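Local coordinates for protein AlyGC (PDB 5GKD) that cleaves alginate as a polysaccharide lyase of family 6, probably by beta-elimination at a calcium-containing site on a parallel beta-helix, at residues Y574-D579 / Y606-N611; G587-L592 / S612-L617; H637-N642 / V667-T672. All blocks are in the same frame, centred on the assembly; numbering follows the deposited sequence.

Contact 1: residues Y574-D579 / Y606-N611; sequences YIEVQD and YLTIEN
Gln578 and Glu610 lie abreast on the parallel strands 574-578 and 606-610, whose axes run 4.7 Å apart with only 2° between their directions. The pairing is a regular parallel ladder: Ile575 N and Val577 N donate to Tyr606 O and Thr608 O, while Thr608 N and Glu610 N return bonds to Ile575 O and Val577 O. Asp579 N adds a last bond to Glu610 O. These are matching strands of successive coils in the parallel beta-helix formed by the C-terminal part of the chain. Ile575, Val577, Leu607 and Ile609 fill one face, with Val577 CB 3.9 Å from Ile609 CG1 and Phe590 of the adjoining face packed on Ile575, Val577 and Ile609. The other face is polar.

On it, Gln578 sets CB on the side it shares with Glu576, Thr608 and Glu610, and CG stands beside its own backbone N (chi1 -61°). A second bend at CG (chi2 -69°) folds the amide over toward the neighbouring strand, where CD lies 3.9 Å from Glu610 CB. OE1 comes within 3.3 Å of that same Glu610 CB. NE2 donates to Glu610 OE1 at 2.8 Å, in the amide plane and to the anti lone pair. It also donates to Glu576 OE1 at 3.1 Å, reaching that oxygen from above its carboxylate plane. A leucine here would probably leave Glu576 OE1 and Glu610 OE1 near each other without the N-H donor they share.

Because those two oxygens are 5.0 Å apart, the neutral amide is likely to ease the repulsion between two acids on neighbouring coils.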
loop_
_atom_site.group_PDB
_atom_site.type_symbol
_atom_site.label_atom_id
_atom_site.label_comp_id
_atom_site.label_asym_id
_atom_site.label_seq_id
_atom_site.Cartn_x
_atom_site.Cartn_y
_atom_site.Cartn_z
ATOM N N TYR A 574 15.218 -12.680 5.285
ATOM C CA TYR A 574 16.555 -12.225 4.928
ATOM C C TYR A 574 16.600 -11.886 3.453
ATOM O O TYR A 574 15.849 -12.436 2.644
ATOM C CB TYR A 574 17.657 -13.254 5.248
ATOM C CG TYR A 574 17.551 -14.584 4.532
ATOM C CD1 TYR A 574 18.017 -14.748 3.225
ATOM C CD2 TYR A 574 17.011 -15.684 5.173
ATOM C CE1 TYR A 574 17.916 -15.988 2.584
ATOM C CE2 TYR A 574 16.908 -16.907 4.547
ATOM C CZ TYR A 574 17.355 -17.057 3.264
ATOM O OH TYR A 574 17.244 -18.297 2.690
ATOM N N ILE A 575 17.502 -10.971 3.128
ATOM C CA ILE A 575 17.944 -10.707 1.768
ATOM C C ILE A 575 19.447 -10.932 1.762
ATOM O O ILE A 575 20.172 -10.297 2.538
ATOM C CB ILE A 575 17.591 -9.281 1.321
ATOM C CG1 ILE A 575 16.075 -9.105 1.305
ATOM C CG2 ILE A 575 18.155 -8.981 -0.047
ATOM C CD1 ILE A 575 15.646 -7.664 1.251
ATOM N N GLU A 576 19.915 -11.853 0.925
ATOM C CA GLU A 576 21.330 -12.201 0.878
ATOM C C GLU A 576 21.864 -12.104 -0.545
ATOM O O GLU A 576 21.334 -12.745 -1.454
ATOM C CB GLU A 576 21.567 -13.605 1.421
ATOM C CG GLU A 576 22.914 -13.707 2.096
ATOM C CD GLU A 576 23.507 -15.079 2.027
ATOM O OE1 GLU A 576 24.493 -15.317 2.760
ATOM O OE2 GLU A 576 22.988 -15.908 1.245
ATOM N N VAL A 577 22.921 -11.318 -0.723
ATOM C CA VAL A 577 23.578 -11.116 -2.008
ATOM C C VAL A 577 25.033 -11.551 -1.871
ATOM O O VAL A 577 25.771 -11.009 -1.035
ATOM C CB VAL A 577 23.491 -9.655 -2.468
ATOM C CG1 VAL A 577 24.189 -9.477 -3.792
ATOM C CG2 VAL A 577 22.026 -9.206 -2.559
ATOM N N GLN A 578 25.444 -12.525 -2.687
ATOM C CA GLN A 578 26.808 -13.054 -2.681
ATOM C C GLN A 578 27.358 -13.070 -4.100
ATOM O O GLN A 578 26.669 -13.512 -5.027
ATOM C CB GLN A 578 26.872 -14.477 -2.108
ATOM C CG GLN A 578 26.425 -14.634 -0.676
ATOM C CD GLN A 578 27.378 -13.994 0.308
ATOM O OE1 GLN A 578 28.527 -13.704 -0.021
ATOM N NE2 GLN A 578 26.907 -13.767 1.525
ATOM N N ASP A 579 28.592 -12.586 -4.269
ATOM C CA ASP A 579 29.354 -12.796 -5.507
ATOM C C ASP A 579 28.564 -12.378 -6.745
ATOM O O ASP A 579 28.432 -13.140 -7.698
ATOM C CB ASP A 579 29.788 -14.265 -5.628
ATOM C CG ASP A 579 30.459 -14.787 -4.362
ATOM O OD1 ASP A 579 31.486 -14.216 -3.967
ATOM O OD2 ASP A 579 29.958 -15.756 -3.751
ATOM N N TYR A 606 17.642 -9.518 8.187
ATOM C CA TYR A 606 19.057 -9.624 7.830
ATOM C C TYR A 606 19.246 -9.199 6.383
ATOM O O TYR A 606 18.766 -9.879 5.475
ATOM C CB TYR A 606 19.582 -11.048 8.000
ATOM C CG TYR A 606 19.460 -11.604 9.380
ATOM C CD1 TYR A 606 20.427 -11.344 10.356
ATOM C CD2 TYR A 606 18.387 -12.402 9.713
ATOM C CE1 TYR A 606 20.312 -11.874 11.641
ATOM C CE2 TYR A 606 18.263 -12.925 10.972
ATOM C CZ TYR A 606 19.215 -12.654 11.929
ATOM O OH TYR A 606 19.046 -13.204 13.165
ATOM N N LEU A 607 19.955 -8.098 6.172
ATOM C CA LEU A 607 20.437 -7.696 4.857
ATOM C C LEU A 607 21.930 -7.991 4.786
ATOM O O LEU A 607 22.707 -7.418 5.558
ATOM C CB LEU A 607 20.196 -6.205 4.634
ATOM C CG LEU A 607 20.018 -5.602 3.251
ATOM C CD1 LEU A 607 20.634 -4.229 3.205
ATOM C CD2 LEU A 607 20.497 -6.472 2.129
ATOM N N THR A 608 22.333 -8.862 3.862
ATOM C CA THR A 608 23.737 -9.231 3.708
ATOM C C THR A 608 24.168 -9.078 2.254
ATOM O O THR A 608 23.524 -9.628 1.359
ATOM C CB THR A 608 23.993 -10.670 4.178
ATOM O OG1 THR A 608 23.746 -10.764 5.578
ATOM C CG2 THR A 608 25.444 -11.065 3.925
ATOM N N ILE A 609 25.249 -8.330 2.019
ATOM C CA ILE A 609 25.849 -8.169 0.689
ATOM C C ILE A 609 27.347 -8.389 0.836
ATOM O O ILE A 609 28.029 -7.586 1.477
ATOM C CB ILE A 609 25.578 -6.786 0.074
ATOM C CG1 ILE A 609 24.091 -6.549 -0.138
ATOM C CG2 ILE A 609 26.279 -6.646 -1.256
ATOM C CD1 ILE A 609 23.796 -5.179 -0.716
ATOM N N GLU A 610 27.869 -9.456 0.231
ATOM C CA GLU A 610 29.295 -9.750 0.316
ATOM C C GLU A 610 29.869 -10.110 -1.052
ATOM O O GLU A 610 29.181 -10.676 -1.901
ATOM C CB GLU A 610 29.575 -10.896 1.301
ATOM C CG GLU A 610 29.240 -10.581 2.738
ATOM C CD GLU A 610 29.430 -11.780 3.649
ATOM O OE1 GLU A 610 28.796 -12.826 3.396
ATOM O OE2 GLU A 610 30.225 -11.682 4.609
ATOM N N ASN A 611 31.151 -9.778 -1.244
ATOM C CA ASN A 611 31.933 -10.215 -2.404
ATOM C C ASN A 611 31.275 -9.815 -3.715
ATOM O O ASN A 611 31.311 -10.550 -4.700
ATOM C CB ASN A 611 32.170 -11.726 -2.375
ATOM C CG ASN A 611 32.932 -12.176 -1.139
ATOM O OD1 ASN A 611 33.903 -11.532 -0.717
ATOM N ND2 ASN A 611 32.491 -13.284 -0.547
HETATM O O HOH W 1 20.837 -11.911 4.860
#

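Contact 2: residues G587-L592 / S612-L617; sequences GDLFRL and SNVSDL
Leu617 presses its CD1 methyl to within 3.2 Å of Gly587 O, the closest approach between 587-592 and 612-617. The same methyl is 3.8 Å from Leu589 N, so one branch of the leucine lies against the backbone at the start of 587-592. CG anti to the backbone N (chi1 164°) points the Leu617 side chain at this backbone and leaves CD2 to meet Leu589. There the two leucines cross at about a right angle, CD2 standing 4.1 Å from Leu589 CG.

No hydrogen bond joins the segments, because they belong to different faces of a parallel beta-helix: strand 590-592 lies on one wall, strand 613-615 of the next coil on another, and the chain bends at Asp616 from one wall to the next. The meeting is mainly leucine packing in the interior, between successive coils, with Phe582 touching both Leu589 and Val614.

Packing slackens toward Val614, whose CG2 is 4.4 Å from Leu589 CD1. Polar groups turn elsewhere. Asp588, directed away from 612-617, accepts Arg591 NH1 on OD2 in a salt bridge of 2.9 Å, edge-on in the guanidinium plane, and its OD1 receives Ala620 N. Arg591, partly exposed, also pairs through NE with Asp565.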
loop_
_atom_site.group_PDB
_atom_site.type_symbol
_atom_site.label_atom_id
_atom_site.label_comp_id
_atom_site.label_asym_id
_atom_site.label_seq_id
_atom_site.Cartn_x
_atom_site.Cartn_y
_atom_site.Cartn_z
ATOM N N GLY A 587 17.821 3.786 -10.459
ATOM C CA GLY A 587 17.117 3.807 -9.195
ATOM C C GLY A 587 18.009 3.425 -8.031
ATOM O O GLY A 587 19.235 3.566 -8.078
ATOM N N ASP A 588 17.384 2.949 -6.966
ATOM C CA ASP A 588 18.113 2.347 -5.858
ATOM C C ASP A 588 18.301 0.859 -6.109
ATOM O O ASP A 588 17.616 0.253 -6.937
ATOM C CB ASP A 588 17.378 2.536 -4.536
ATOM C CG ASP A 588 17.062 3.986 -4.246
ATOM O OD1 ASP A 588 17.989 4.822 -4.182
ATOM O OD2 ASP A 588 15.873 4.298 -4.092
ATOM N N LEU A 589 19.243 0.274 -5.369
ATOM C CA LEU A 589 19.423 -1.171 -5.370
ATOM C C LEU A 589 18.359 -1.853 -4.516
ATOM O O LEU A 589 17.553 -2.639 -5.026
ATOM C CB LEU A 589 20.822 -1.521 -4.868
ATOM C CG LEU A 589 21.830 -2.326 -5.680
ATOM C CD1 LEU A 589 22.413 -3.445 -4.823
ATOM C CD2 LEU A 589 21.275 -2.860 -6.976
ATOM N N PHE A 590 18.339 -1.568 -3.215
ATOM C CA PHE A 590 17.373 -2.161 -2.294
ATOM C C PHE A 590 16.612 -1.053 -1.578
ATOM O O PHE A 590 17.207 -0.232 -0.870
ATOM C CB PHE A 590 18.059 -3.094 -1.285
ATOM C CG PHE A 590 18.584 -4.360 -1.906
ATOM C CD1 PHE A 590 17.758 -5.443 -2.089
ATOM C CD2 PHE A 590 19.893 -4.448 -2.341
ATOM C CE1 PHE A 590 18.223 -6.596 -2.670
ATOM C CE2 PHE A 590 20.368 -5.597 -2.911
ATOM C CZ PHE A 590 19.528 -6.677 -3.076
ATOM N N ARG A 591 15.301 -1.026 -1.772
ATOM C CA ARG A 591 14.426 -0.038 -1.155
ATOM C C ARG A 591 13.708 -0.719 0.004
ATOM O O ARG A 591 12.702 -1.408 -0.195
ATOM C CB ARG A 591 13.465 0.534 -2.192
ATOM C CG ARG A 591 14.159 1.463 -3.172
ATOM C CD ARG A 591 13.418 1.580 -4.491
ATOM N NE ARG A 591 12.121 2.224 -4.346
ATOM C CZ ARG A 591 11.951 3.527 -4.165
ATOM N NH1 ARG A 591 13.001 4.325 -4.082
ATOM N NH2 ARG A 591 10.728 4.028 -4.047
ATOM N N LEU A 592 14.244 -0.532 1.216
ATOM C CA LEU A 592 13.792 -1.187 2.438
ATOM C C LEU A 592 13.427 -0.159 3.497
ATOM O O LEU A 592 13.703 -0.338 4.686
ATOM C CB LEU A 592 14.857 -2.125 2.991
ATOM C CG LEU A 592 15.057 -3.543 2.461
ATOM C CD1 LEU A 592 13.899 -4.075 1.655
ATOM C CD2 LEU A 592 16.350 -3.667 1.724
ATOM N N SER A 612 30.661 -8.649 -3.728
ATOM C CA SER A 612 29.861 -8.240 -4.863
ATOM C C SER A 612 30.402 -6.937 -5.417
ATOM O O SER A 612 31.270 -6.298 -4.825
ATOM C CB SER A 612 28.386 -8.109 -4.462
ATOM O OG SER A 612 27.880 -9.385 -4.117
ATOM N N ASN A 613 29.873 -6.547 -6.566
ATOM C CA ASN A 613 30.386 -5.398 -7.288
ATOM C C ASN A 613 29.221 -4.591 -7.839
ATOM O O ASN A 613 28.345 -5.133 -8.513
ATOM C CB ASN A 613 31.326 -5.861 -8.411
ATOM C CG ASN A 613 32.157 -4.749 -8.953
ATOM O OD1 ASN A 613 31.637 -3.832 -9.578
ATOM N ND2 ASN A 613 33.460 -4.804 -8.710
ATOM N N VAL A 614 29.217 -3.298 -7.541
ATOM C CA VAL A 614 28.157 -2.381 -7.927
ATOM C C VAL A 614 28.802 -1.162 -8.564
ATOM O O VAL A 614 29.658 -0.522 -7.942
ATOM C CB VAL A 614 27.306 -1.949 -6.719
ATOM C CG1 VAL A 614 26.265 -0.919 -7.146
ATOM C CG2 VAL A 614 26.662 -3.153 -6.041
ATOM N N SER A 615 28.371 -0.814 -9.778
ATOM C CA SER A 615 28.987 0.288 -10.507
ATOM C C SER A 615 27.947 1.089 -11.279
ATOM O O SER A 615 27.098 0.515 -11.968
ATOM C CB SER A 615 30.053 -0.244 -11.470
ATOM O OG SER A 615 30.772 0.825 -12.044
ATOM N N ASP A 616 28.031 2.414 -11.169
ATOM C CA ASP A 616 27.151 3.348 -11.877
ATOM C C ASP A 616 25.690 3.163 -11.447
ATOM O O ASP A 616 24.790 2.899 -12.253
ATOM C CB ASP A 616 27.320 3.211 -13.399
ATOM C CG ASP A 616 26.594 4.297 -14.167
ATOM O OD1 ASP A 616 26.349 5.383 -13.586
ATOM O OD2 ASP A 616 26.258 4.068 -15.355
ATOM N N LEU A 617 25.474 3.309 -10.142
ATOM C CA LEU A 617 24.158 3.230 -9.515
ATOM C C LEU A 617 23.804 4.630 -9.044
ATOM O O LEU A 617 24.468 5.173 -8.158
ATOM C CB LEU A 617 24.176 2.241 -8.345
ATOM C CG LEU A 617 23.056 2.231 -7.291
ATOM C CD1 LEU A 617 21.792 1.655 -7.872
ATOM C CD2 LEU A 617 23.467 1.433 -6.048
#

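Contact 3: residues H637-N642 / V667-T672; sequences HVVMNN and VNKMTT
With CG beside its backbone N (chi1 -50°), His637 leans its ring across Val667, and CD2 comes to 3.6 Å from Val667 CG2, an oblique approach. A similar turn at Asn641 (chi1 -56°) carries OD1 to 3.0 Å from Thr671 CB. Both pairs stand on one face of strands 637-641 and 667-671, which run parallel to within 5° and are strands of neighbouring coils in one wall of a parallel beta-helix. Five backbone bonds alternate between the strands: Val638 N and Met640 N donate to Val667 O and Lys669 O, Lys669 N and Thr671 N to Val638 O and Met640 O, and Asn642 N closes the series on Thr671 O.

The His637 ring is fixed at both nitrogens, ND1 by Glu605 O and NE2 by a hydrogen bond with His259 NE2, and it also stacks on Tyr606. These partners restrict the rotation of the ring that rests on Val667. Further along this face, Asn641 and Lys669 cross at about a right angle. Their nitrogens, ND2 and NZ, are 3.5 Å apart and both are donors, so no bond forms between them; Asn641 ND2 is instead given to Glu610 OE2.

On the opposite face, Val638, Met640 and Met670 turn into the coil. Met670 CG lies 4.1 Å from Met640 CB, while Leu660 touches Met640 and Phe683 touches Met670. Beyond the strands, Asn642 and Thr672 both take a left-handed backbone conformation and lie side by side, Asn642 OD1 meeting Thr672 CG2 at 3.3 Å.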
loop_
_atom_site.group_PDB
_atom_site.type_symbol
_atom_site.label_atom_id
_atom_site.label_comp_id
_atom_site.label_asym_id
_atom_site.label_seq_id
_atom_site.Cartn_x
_atom_site.Cartn_y
_atom_site.Cartn_z
ATOM N N HIS A 637 19.594 -6.215 10.769
ATOM C CA HIS A 637 21.032 -6.442 10.768
ATOM C C HIS A 637 21.515 -6.178 9.349
ATOM O O HIS A 637 21.029 -6.810 8.411
ATOM C CB HIS A 637 21.397 -7.875 11.156
ATOM C CG HIS A 637 20.750 -8.384 12.402
ATOM N ND1 HIS A 637 19.407 -8.677 12.483
ATOM C CD2 HIS A 637 21.284 -8.723 13.605
ATOM C CE1 HIS A 637 19.135 -9.142 13.692
ATOM N NE2 HIS A 637 20.258 -9.185 14.390
ATOM N N VAL A 638 22.447 -5.250 9.189
ATOM C CA VAL A 638 22.987 -4.890 7.881
ATOM C C VAL A 638 24.476 -5.213 7.875
ATOM O O VAL A 638 25.249 -4.620 8.635
ATOM C CB VAL A 638 22.739 -3.411 7.553
ATOM C CG1 VAL A 638 23.307 -3.070 6.205
ATOM C CG2 VAL A 638 21.258 -3.127 7.587
ATOM N N VAL A 639 24.872 -6.157 7.031
ATOM C CA VAL A 639 26.227 -6.694 7.014
ATOM C C VAL A 639 26.727 -6.615 5.583
ATOM O O VAL A 639 26.144 -7.239 4.693
ATOM C CB VAL A 639 26.279 -8.145 7.520
ATOM C CG1 VAL A 639 27.662 -8.737 7.287
ATOM C CG2 VAL A 639 25.897 -8.222 8.979
ATOM N N MET A 640 27.789 -5.841 5.354
ATOM C CA MET A 640 28.333 -5.669 4.011
ATOM C C MET A 640 29.850 -5.763 4.043
ATOM O O MET A 640 30.513 -4.908 4.634
ATOM C CB MET A 640 27.887 -4.347 3.403
ATOM C CG MET A 640 26.399 -4.254 3.243
ATOM S SD MET A 640 25.877 -2.963 2.128
ATOM C CE MET A 640 24.080 -3.164 2.245
ATOM N N ASN A 641 30.396 -6.785 3.380
ATOM C CA ASN A 641 31.813 -7.100 3.445
ATOM C C ASN A 641 32.366 -7.384 2.059
ATOM O O ASN A 641 31.736 -8.078 1.255
ATOM C CB ASN A 641 32.097 -8.323 4.323
ATOM C CG ASN A 641 31.549 -8.181 5.708
ATOM O OD1 ASN A 641 31.577 -7.100 6.298
ATOM N ND2 ASN A 641 31.033 -9.276 6.246
ATOM N N ASN A 642 33.575 -6.880 1.809
ATOM C CA ASN A 642 34.388 -7.326 0.681
ATOM C C ASN A 642 33.749 -6.969 -0.654
ATOM O O ASN A 642 33.885 -7.703 -1.627
ATOM C CB ASN A 642 34.668 -8.831 0.767
ATOM C CG ASN A 642 35.542 -9.188 1.952
ATOM O OD1 ASN A 642 36.750 -9.007 1.878
ATOM N ND2 ASN A 642 34.946 -9.668 3.060
ATOM N N VAL A 667 22.192 -3.774 14.161
ATOM C CA VAL A 667 23.513 -4.357 13.980
ATOM C C VAL A 667 24.029 -3.930 12.610
ATOM O O VAL A 667 23.411 -4.241 11.582
ATOM C CB VAL A 667 23.489 -5.887 14.098
ATOM C CG1 VAL A 667 24.856 -6.459 13.721
ATOM C CG2 VAL A 667 23.084 -6.313 15.516
ATOM N N ASN A 668 25.161 -3.234 12.592
ATOM C CA ASN A 668 25.741 -2.726 11.355
ATOM C C ASN A 668 27.199 -3.140 11.286
ATOM O O ASN A 668 27.974 -2.829 12.196
ATOM C CB ASN A 668 25.625 -1.207 11.277
ATOM C CG ASN A 668 24.209 -0.727 11.460
ATOM O OD1 ASN A 668 23.393 -0.860 10.563
ATOM N ND2 ASN A 668 23.912 -0.156 12.617
ATOM N N LYS A 669 27.576 -3.830 10.211
ATOM C CA LYS A 669 28.950 -4.293 10.021
ATOM C C LYS A 669 29.357 -4.045 8.573
ATOM O O LYS A 669 28.853 -4.712 7.666
ATOM C CB LYS A 669 29.078 -5.772 10.389
ATOM C CG LYS A 669 30.460 -6.383 10.146
ATOM C CD LYS A 669 30.532 -7.833 10.671
ATOM C CE LYS A 669 31.631 -8.641 9.970
ATOM N NZ LYS A 669 31.192 -10.053 9.652
ATOM N N MET A 670 30.263 -3.093 8.352
ATOM C CA MET A 670 30.802 -2.808 7.023
ATOM C C MET A 670 32.315 -2.978 7.052
ATOM O O MET A 670 33.015 -2.219 7.727
ATOM C CB MET A 670 30.441 -1.397 6.558
ATOM C CG MET A 670 29.123 -1.257 5.785
ATOM S SD MET A 670 27.653 -1.480 6.794
ATOM C CE MET A 670 28.068 -0.515 8.190
ATOM N N THR A 671 32.817 -3.934 6.275
ATOM C CA THR A 671 34.168 -4.456 6.438
ATOM C C THR A 671 34.802 -4.696 5.074
ATOM O O THR A 671 34.190 -5.324 4.212
ATOM C CB THR A 671 34.110 -5.756 7.263
ATOM O OG1 THR A 671 34.380 -5.469 8.638
ATOM C CG2 THR A 671 35.040 -6.825 6.751
ATOM N N THR A 672 36.004 -4.159 4.864
ATOM C CA THR A 672 36.838 -4.533 3.724
ATOM C C THR A 672 36.163 -4.194 2.391
ATOM O O THR A 672 36.280 -4.928 1.408
ATOM C CB THR A 672 37.206 -6.023 3.785
ATOM O OG1 THR A 672 37.542 -6.366 5.128
ATOM C CG2 THR A 672 38.409 -6.335 2.917
#

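Contacts 1 and 3 continue one wall of the same beta-helix, their centres 10 Å apart: strands 606-610 and 637-641 are neighbours, and Leu607 N lies 2.8 Å from His637 O, a probable hydrogen bond. Contact 2, centred 12 Å from contact 1, belongs to the interior; Phe590 CE1 reaches Ile575 CG2 at 3.5 Å. Contacts 2 and 3 do not touch. The calcium ion, bound by Asn180, Glu183, Glu212 and Glu214, and the carbonate beside Glu214, Arg240, Arg264 and Tyr303 belong to the other, N-terminal helix. Contact 1 still reaches that half, where Tyr606 OH bonds to Asp258 and Arg234, and contact 3 does so through the His637 ring.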